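Local coordinates for protein Ent-copalyl diphosphate synthase (Streptomyces platensis, PDB 5BP8) that is a bacterial terpene cyclase of the class II kind, a single mainly alpha-helical chain related to the squalene-hopene cyclase family, at residues A[188-193]-A[202-207]; A[175-180]-A[194-199]; A[215-218]-A[222-225]. All blocks are in the same frame, centred on the assembly; numbering follows the deposited sequence.

Overall arrangement
The three contacts fold up one continuous part of the chain, residues 175 to 225, on the same side of its centre. Contacts 1 and 2 interlock along the chain, since their segments alternate; contact 3 follows both. Between centres, contact 1 lies about 11 Å from contact 2 and about 7 Å from contact 3, while contacts 2 and 3 are about 14 Å apart, so contact 1 is the one nearest to both others. Arg202 NH1 reaches Thr180 OG1 at 3.0 Å, and Gly218 O meets His191 ND1 at 2.6 Å, both probable hydrogen bonds. Together the contacts join helices 171-179, 193-196 and 221-228 and their loops into one compact unit.

Contact 1. Residues A[188-193]-A[202-207]; sequences KLWHTL and RGARPH
Trp190 and Ala204 form the middle of a partly buried packing contact of an indole on main chain, between two loops, one leading into helix 193-196 and the other leaving it. The indole lies flat against the backbone of the returning loop. A CH-pi contact brings Ala204 CA to 3.5 Å from the centroid of the five-membered ring of Trp190, only 13° off the normal. Arg205 N lies over the same face of Trp190, 3.5 Å above its plane and nearer the ring's border than its middle. The six-membered ring extends beneath Arg205, with CZ3 of Trp190 3.5 Å from Arg205 O and CH2 of Trp190 3.7 Å from Arg205 CB. With its CG anti to the carbonyl carbon (chi1 -66°), Trp190 turns this whole face to the chain. Ala204 adds its methyl at the pyrrole end, where Ala204 CB is 3.6 Å from Trp190 CD1. No hydrogen bond crosses between the segments. The indole NE1 is instead bonded to Leu185 O, a bond that would restrain the ring's rotation.

Leu193 forms a second, smaller patch: its CD1 touches Arg202 CG at 3.8 Å, and its CD2 lies 4.2 Å from Ala204 CB. Thus the aliphatic root of Arg202 packs on leucine. The backbone at Gly203 has a positive phi of 81°, a conformation suited to glycine, as the chain swings over the indole.

Helix 221-228 backs this pairing: Leu193 rests on Ala223 and Trp227, Pro206 also packs on Trp227, and the indole NE1 of Trp227 bonds to Ala204 O. Toward helix 127-144, Leu189 meets Phe129 and Thr192 meets Val130.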
loop_
_atom_site.group_PDB
_atom_site.type_symbol
_atom_site.label_atom_id
_atom_site.label_comp_id
_atom_site.label_asym_id
_atom_site.label_seq_id
_atom_site.Cartn_x
_atom_site.Cartn_y
_atom_site.Cartn_z
ATOM N N LYS A 188 -4.671 15.139 -1.305
ATOM C CA LYS A 188 -4.730 13.689 -1.154
ATOM C C LYS A 188 -5.079 12.978 -2.469
ATOM O O LYS A 188 -4.915 11.744 -2.571
ATOM C CB LYS A 188 -5.727 13.301 -0.071
ATOM C CG LYS A 188 -7.184 13.412 -0.511
ATOM C CD LYS A 188 -8.099 13.438 0.703
ATOM C CE LYS A 188 -8.032 12.135 1.476
ATOM N NZ LYS A 188 -8.996 12.101 2.622
ATOM N N LEU A 189 -5.614 13.718 -3.441
ATOM C CA LEU A 189 -5.920 13.154 -4.766
ATOM C C LEU A 189 -4.843 13.435 -5.809
ATOM O O LEU A 189 -4.967 12.989 -6.942
ATOM C CB LEU A 189 -7.272 13.683 -5.276
ATOM C CG LEU A 189 -8.458 13.209 -4.396
ATOM C CD1 LEU A 189 -9.744 13.897 -4.841
ATOM C CD2 LEU A 189 -8.617 11.699 -4.434
ATOM N N TRP A 190 -3.778 14.152 -5.464
ATOM C CA TRP A 190 -2.683 14.303 -6.428
ATOM C C TRP A 190 -2.110 12.959 -6.854
ATOM O O TRP A 190 -1.687 12.796 -7.993
ATOM C CB TRP A 190 -1.554 15.148 -5.848
ATOM C CG TRP A 190 -1.943 16.597 -5.588
ATOM C CD1 TRP A 190 -3.148 17.203 -5.877
ATOM C CD2 TRP A 190 -1.116 17.615 -4.988
ATOM N NE1 TRP A 190 -3.112 18.533 -5.473
ATOM C CE2 TRP A 190 -1.885 18.807 -4.935
ATOM C CE3 TRP A 190 0.162 17.616 -4.449
ATOM C CZ2 TRP A 190 -1.385 19.996 -4.405
ATOM C CZ3 TRP A 190 0.661 18.792 -3.908
ATOM C CH2 TRP A 190 -0.116 19.970 -3.894
ATOM N N HIS A 191 -2.080 12.015 -5.921
ATOM C CA HIS A 191 -1.630 10.657 -6.182
ATOM C C HIS A 191 -2.424 9.977 -7.309
ATOM O O HIS A 191 -1.913 9.017 -7.921
ATOM C CB HIS A 191 -1.766 9.832 -4.899
ATOM C CG HIS A 191 -1.098 8.502 -4.975
ATOM N ND1 HIS A 191 0.266 8.359 -4.956
ATOM C CD2 HIS A 191 -1.603 7.248 -5.088
ATOM C CE1 HIS A 191 0.581 7.082 -5.060
ATOM N NE2 HIS A 191 -0.538 6.386 -5.140
ATOM N N THR A 192 -3.646 10.470 -7.581
ATOM C CA THR A 192 -4.537 9.882 -8.573
ATOM C C THR A 192 -4.833 10.838 -9.754
ATOM O O THR A 192 -5.823 10.692 -10.490
ATOM C CB THR A 192 -5.804 9.295 -7.912
ATOM O OG1 THR A 192 -6.564 8.534 -8.875
ATOM C CG2 THR A 192 -6.650 10.290 -7.332
ATOM N N LEU A 193 -3.921 11.773 -9.973
ATOM C CA LEU A 193 -4.112 12.782 -11.005
ATOM C C LEU A 193 -4.449 12.162 -12.376
ATOM O O LEU A 193 -5.260 12.713 -13.116
ATOM C CB LEU A 193 -2.879 13.673 -11.135
ATOM C CG LEU A 193 -2.859 14.729 -12.258
ATOM C CD1 LEU A 193 -3.984 15.739 -12.083
ATOM C CD2 LEU A 193 -1.508 15.444 -12.292
ATOM N N ARG A 202 -3.951 20.549 -13.099
ATOM C CA ARG A 202 -5.121 20.559 -12.188
ATOM C C ARG A 202 -4.830 21.032 -10.748
ATOM O O ARG A 202 -5.543 20.678 -9.781
ATOM C CB ARG A 202 -5.756 19.173 -12.126
ATOM C CG ARG A 202 -6.118 18.587 -13.472
ATOM C CD ARG A 202 -7.441 19.138 -13.917
ATOM N NE ARG A 202 -7.749 18.860 -15.300
ATOM C CZ ARG A 202 -8.973 18.813 -15.791
ATOM N NH1 ARG A 202 -10.027 18.996 -15.000
ATOM N NH2 ARG A 202 -9.145 18.558 -17.074
ATOM N N GLY A 203 -3.814 21.861 -10.608
ATOM C CA GLY A 203 -3.399 22.372 -9.319
ATOM C C GLY A 203 -2.527 21.444 -8.494
ATOM O O GLY A 203 -2.169 21.782 -7.372
ATOM N N ALA A 204 -2.219 20.250 -9.013
ATOM C CA ALA A 204 -1.263 19.384 -8.358
ATOM C C ALA A 204 0.136 19.969 -8.509
ATOM O O ALA A 204 0.488 20.496 -9.568
ATOM C CB ALA A 204 -1.343 17.979 -8.924
ATOM N N ARG A 205 0.907 19.894 -7.431
ATOM C CA ARG A 205 2.226 20.501 -7.372
ATOM C C ARG A 205 3.307 19.448 -7.188
ATOM O O ARG A 205 3.299 18.749 -6.203
ATOM C CB ARG A 205 2.313 21.457 -6.197
ATOM C CG ARG A 205 1.245 22.532 -6.180
ATOM C CD ARG A 205 1.721 23.626 -5.255
ATOM N NE ARG A 205 0.659 24.525 -4.832
ATOM C CZ ARG A 205 0.879 25.727 -4.304
ATOM N NH1 ARG A 205 2.125 26.178 -4.153
ATOM N NH2 ARG A 205 -0.147 26.484 -3.936
ATOM N N PRO A 206 4.271 19.386 -8.112
ATOM C CA PRO A 206 5.364 18.443 -7.910
ATOM C C PRO A 206 6.124 18.730 -6.623
ATOM O O PRO A 206 6.281 19.911 -6.193
ATOM C CB PRO A 206 6.259 18.672 -9.150
ATOM C CG PRO A 206 5.343 19.262 -10.165
ATOM C CD PRO A 206 4.396 20.110 -9.374
ATOM N N HIS A 207 6.598 17.663 -6.004
ATOM C CA HIS A 207 7.514 17.782 -4.892
ATOM C C HIS A 207 8.741 18.621 -5.297
ATOM O O HIS A 207 9.339 18.419 -6.341
ATOM C CB HIS A 207 7.938 16.397 -4.394
ATOM C CG HIS A 207 9.018 16.430 -3.361
ATOM N ND1 HIS A 207 8.849 16.998 -2.122
ATOM C CD2 HIS A 207 10.284 15.958 -3.389
ATOM C CE1 HIS A 207 9.975 16.906 -1.440
ATOM N NE2 HIS A 207 10.856 16.262 -2.181
#

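Contact 2. Residues A[175-180]-A[194-199]; sequences GVREMT and EAVTRD
Arg177 reaches from helix 171-179 to two successive carbonyls, Ala195 O and Val196 O, of the weakly bonded helix about 194-196. Its NE donates to Val196 O at 2.9 Å with an N-H...O angle of 146°, and the acceptor lies 21° out of the guanidinium plane. A weak second bond runs from Arg177 NH2 to Ala195 O at 3.0 Å; Ala195 O is also bonded by Ser133 OG of helix 127-144. The side chain is extended from CG to NE, and this length carries the guanidinium past Val196, the two side chains sliding by one another in opposite directions. On the way, Arg177 CG comes within 4.0 Å of Val196 CG1. That same methyl is 3.9 Å from Thr180 OG1, so Val196 fills the angle between the arginine stem and the end of helix 171-179.

Thr180, the first residue to leave helical geometry, is held in turn by its own helix. With chi1 at 54° its OG1 sits between the backbone N and the carbonyl carbon and bonds back to Val176 O at 2.8 Å, and OG1 also accepts from Arg202 NH1. Thr180 N binds the Val176 carbonyl as well, at 2.9 Å, and the two donors arrive from opposite faces of the carbonyl plane. Beyond Val196 the chain makes an ST turn, Asp199 N donating to Thr197 OG1 at 3.1 Å. Farther out, Arg198 forms salt bridges with Glu80 and Asp137.

The guanidinium's charge is thus met by the partial negative charge of two main-chain carbonyl oxygens, and these bonds join helix 171-179 to the 194-196 turn.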
loop_
_atom_site.group_PDB
_atom_site.type_symbol
_atom_site.label_atom_id
_atom_site.label_comp_id
_atom_site.label_asym_id
_atom_site.label_seq_id
_atom_site.Cartn_x
_atom_site.Cartn_y
_atom_site.Cartn_z
ATOM N N GLY A 175 -17.613 15.383 -11.815
ATOM C CA GLY A 175 -17.689 16.524 -10.931
ATOM C C GLY A 175 -16.325 17.059 -10.566
ATOM O O GLY A 175 -16.110 18.264 -10.565
ATOM N N VAL A 176 -15.390 16.162 -10.267
ATOM C CA VAL A 176 -14.065 16.568 -9.887
ATOM C C VAL A 176 -13.332 17.140 -11.082
ATOM O O VAL A 176 -12.613 18.130 -10.938
ATOM C CB VAL A 176 -13.287 15.439 -9.213
ATOM C CG1 VAL A 176 -11.828 15.822 -9.021
ATOM C CG2 VAL A 176 -13.947 15.097 -7.887
ATOM N N ARG A 177 -13.558 16.570 -12.268
ATOM C CA ARG A 177 -13.002 17.171 -13.473
ATOM C C ARG A 177 -13.527 18.605 -13.693
ATOM O O ARG A 177 -12.755 19.508 -13.997
ATOM C CB ARG A 177 -13.300 16.300 -14.688
ATOM C CG ARG A 177 -12.429 15.063 -14.729
ATOM C CD ARG A 177 -12.864 14.121 -15.828
ATOM N NE ARG A 177 -11.864 13.079 -16.068
ATOM C CZ ARG A 177 -12.064 11.985 -16.797
ATOM N NH1 ARG A 177 -13.259 11.755 -17.350
ATOM N NH2 ARG A 177 -11.072 11.106 -16.968
ATOM N N GLU A 178 -14.818 18.818 -13.527
ATOM C CA GLU A 178 -15.338 20.152 -13.710
ATOM C C GLU A 178 -14.802 21.085 -12.613
ATOM O O GLU A 178 -14.369 22.200 -12.904
ATOM C CB GLU A 178 -16.865 20.172 -13.759
ATOM C CG GLU A 178 -17.356 21.586 -14.051
ATOM C CD GLU A 178 -18.857 21.710 -14.200
ATOM O OE1 GLU A 178 -19.577 20.689 -14.047
ATOM O OE2 GLU A 178 -19.298 22.858 -14.469
HETATM N N MSE A 179 -14.808 20.623 -11.362
HETATM C CA MSE A 179 -14.317 21.458 -10.263
HETATM C C MSE A 179 -12.889 21.901 -10.500
HETATM O O MSE A 179 -12.551 23.046 -10.232
HETATM C CB MSE A 179 -14.451 20.790 -8.888
HETATM C CG MSE A 179 -14.123 21.772 -7.749
HETATM SE SE MSE A 179 -13.733 20.842 -6.058
HETATM C CE MSE A 179 -11.909 20.217 -6.471
ATOM N N THR A 180 -12.035 21.008 -11.002
ATOM C CA THR A 180 -10.614 21.304 -11.156
ATOM C C THR A 180 -10.269 22.181 -12.379
ATOM O O THR A 180 -9.096 22.449 -12.636
ATOM C CB THR A 180 -9.727 20.021 -11.079
ATOM O OG1 THR A 180 -10.174 19.043 -12.020
ATOM C CG2 THR A 180 -9.799 19.419 -9.695
ATOM N N GLU A 194 -3.837 11.033 -12.692
ATOM C CA GLU A 194 -3.987 10.418 -14.047
ATOM C C GLU A 194 -5.403 9.959 -14.333
ATOM O O GLU A 194 -5.781 9.744 -15.479
ATOM C CB GLU A 194 -2.984 9.257 -14.236
ATOM C CG GLU A 194 -3.393 7.905 -13.649
ATOM C CD GLU A 194 -3.172 7.767 -12.146
ATOM O OE1 GLU A 194 -2.793 8.770 -11.474
ATOM O OE2 GLU A 194 -3.362 6.627 -11.641
ATOM N N ALA A 195 -6.192 9.756 -13.281
ATOM C CA ALA A 195 -7.604 9.446 -13.442
ATOM C C ALA A 195 -8.407 10.675 -13.845
ATOM O O ALA A 195 -9.400 10.552 -14.546
ATOM C CB ALA A 195 -8.168 8.889 -12.160
ATOM N N VAL A 196 -7.968 11.836 -13.382
ATOM C CA VAL A 196 -8.605 13.091 -13.670
ATOM C C VAL A 196 -8.274 13.542 -15.091
ATOM O O VAL A 196 -9.169 13.986 -15.819
ATOM C CB VAL A 196 -8.187 14.153 -12.634
ATOM C CG1 VAL A 196 -8.855 15.477 -12.917
ATOM C CG2 VAL A 196 -8.531 13.674 -11.221
ATOM N N THR A 197 -7.019 13.392 -15.491
ATOM C CA THR A 197 -6.562 13.817 -16.790
ATOM C C THR A 197 -5.362 13.017 -17.223
ATOM O O THR A 197 -4.538 12.678 -16.392
ATOM C CB THR A 197 -6.187 15.331 -16.817
ATOM O OG1 THR A 197 -5.781 15.708 -18.154
ATOM C CG2 THR A 197 -5.077 15.656 -15.851
ATOM N N ARG A 198 -5.276 12.732 -18.524
ATOM C CA ARG A 198 -4.124 12.050 -19.088
ATOM C C ARG A 198 -2.952 12.985 -19.281
ATOM O O ARG A 198 -1.818 12.526 -19.441
ATOM C CB ARG A 198 -4.474 11.436 -20.457
ATOM C CG ARG A 198 -5.534 10.363 -20.368
ATOM C CD ARG A 198 -5.858 9.845 -21.750
ATOM N NE ARG A 198 -4.702 9.182 -22.321
ATOM C CZ ARG A 198 -4.480 7.867 -22.278
ATOM N NH1 ARG A 198 -5.317 7.031 -21.661
ATOM N NH2 ARG A 198 -3.399 7.382 -22.844
ATOM N N ASP A 199 -3.237 14.287 -19.333
ATOM C CA ASP A 199 -2.247 15.294 -19.656
ATOM C C ASP A 199 -2.748 16.622 -19.125
ATOM O O ASP A 199 -3.571 17.269 -19.740
ATOM C CB ASP A 199 -2.026 15.350 -21.177
ATOM C CG ASP A 199 -0.959 16.328 -21.591
ATOM O OD1 ASP A 199 -0.626 17.254 -20.828
ATOM O OD2 ASP A 199 -0.462 16.203 -22.747
#

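Contact 3. Residues A[215-218]-A[222-225]; sequences GSVG and AATA
Val217 and Thr224 mark the closest backbone approach, their CA atoms 4.9 Å apart, where the loop 215-218 runs beside the first part of helix 221-228. The bond across the gap joins main chain to side chain: Val217 N donates to Thr224 OG1 at 2.9 Å, fairly straight at 160°. Chi1 of -53° sets this hydroxyl anti to the carbonyl carbon of Thr224 and its methyl anti to the backbone N. The methyl points toward Gly215, with Thr224 CG2 3.5 Å from Gly215 O. Just alongside, Ser216 CA packs against Thr224 OG1 at 3.5 Å. One residue earlier in the helix, Ala223 CB touches Val217 O at 3.6 Å and lies 4.1 Å from Val217 CG1. Val217 in turn packs on Ala204 and Pro206, while Tyr241 of helix 237-249 touches both Ser216 and Thr224.

The threonine hydroxyl is also bonded to Ser220 O, a carbonyl that can only accept; OG1 therefore gives its proton there while taking the one from Val217 N. One buried side-chain oxygen satisfies a loop amide and a carbonyl at the helix start: the donated proton holds OG1 on its own helix's first turn, and the accepted one fastens the loop to it.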
loop_
_atom_site.group_PDB
_atom_site.type_symbol
_atom_site.label_atom_id
_atom_site.label_comp_id
_atom_site.label_asym_id
_atom_site.label_seq_id
_atom_site.Cartn_x
_atom_site.Cartn_y
_atom_site.Cartn_z
ATOM N N GLY A 215 10.123 16.590 -8.347
ATOM C CA GLY A 215 9.329 16.482 -9.570
ATOM C C GLY A 215 8.198 15.460 -9.532
ATOM O O GLY A 215 7.291 15.511 -10.377
ATOM N N SER A 216 8.253 14.509 -8.598
ATOM C CA SER A 216 7.147 13.561 -8.429
ATOM C C SER A 216 5.879 14.285 -7.995
ATOM O O SER A 216 5.929 15.314 -7.281
ATOM C CB SER A 216 7.482 12.467 -7.417
ATOM O OG SER A 216 7.761 13.005 -6.136
ATOM N N VAL A 217 4.743 13.752 -8.437
ATOM C CA VAL A 217 3.429 14.293 -8.111
ATOM C C VAL A 217 2.701 13.261 -7.263
ATOM O O VAL A 217 2.442 12.134 -7.731
ATOM C CB VAL A 217 2.628 14.600 -9.371
ATOM C CG1 VAL A 217 1.183 15.024 -9.034
ATOM C CG2 VAL A 217 3.340 15.684 -10.170
ATOM N N GLY A 218 2.409 13.620 -6.016
ATOM C CA GLY A 218 1.808 12.687 -5.101
ATOM C C GLY A 218 2.550 11.368 -4.949
ATOM O O GLY A 218 1.917 10.354 -4.709
ATOM N N ALA A 222 2.503 7.293 -12.207
ATOM C CA ALA A 222 1.414 7.582 -13.147
ATOM C C ALA A 222 0.970 9.069 -13.089
ATOM O O ALA A 222 0.782 9.698 -14.118
ATOM C CB ALA A 222 0.208 6.675 -12.872
ATOM N N ALA A 223 0.771 9.591 -11.882
ATOM C CA ALA A 223 0.317 10.984 -11.726
ATOM C C ALA A 223 1.369 11.932 -12.303
ATOM O O ALA A 223 1.031 12.961 -12.909
ATOM C CB ALA A 223 0.055 11.299 -10.256
ATOM N N THR A 224 2.647 11.588 -12.096
ATOM C CA THR A 224 3.755 12.387 -12.596
ATOM C C THR A 224 3.759 12.398 -14.113
ATOM O O THR A 224 3.983 13.453 -14.734
ATOM C CB THR A 224 5.125 11.908 -12.051
ATOM O OG1 THR A 224 5.095 11.834 -10.607
ATOM C CG2 THR A 224 6.238 12.852 -12.471
ATOM N N ALA A 225 3.496 11.248 -14.723
ATOM C CA ALA A 225 3.398 11.165 -16.175
ATOM C C ALA A 225 2.258 12.054 -16.695
ATOM O O ALA A 225 2.391 12.698 -17.727
ATOM C CB ALA A 225 3.193 9.717 -16.609
#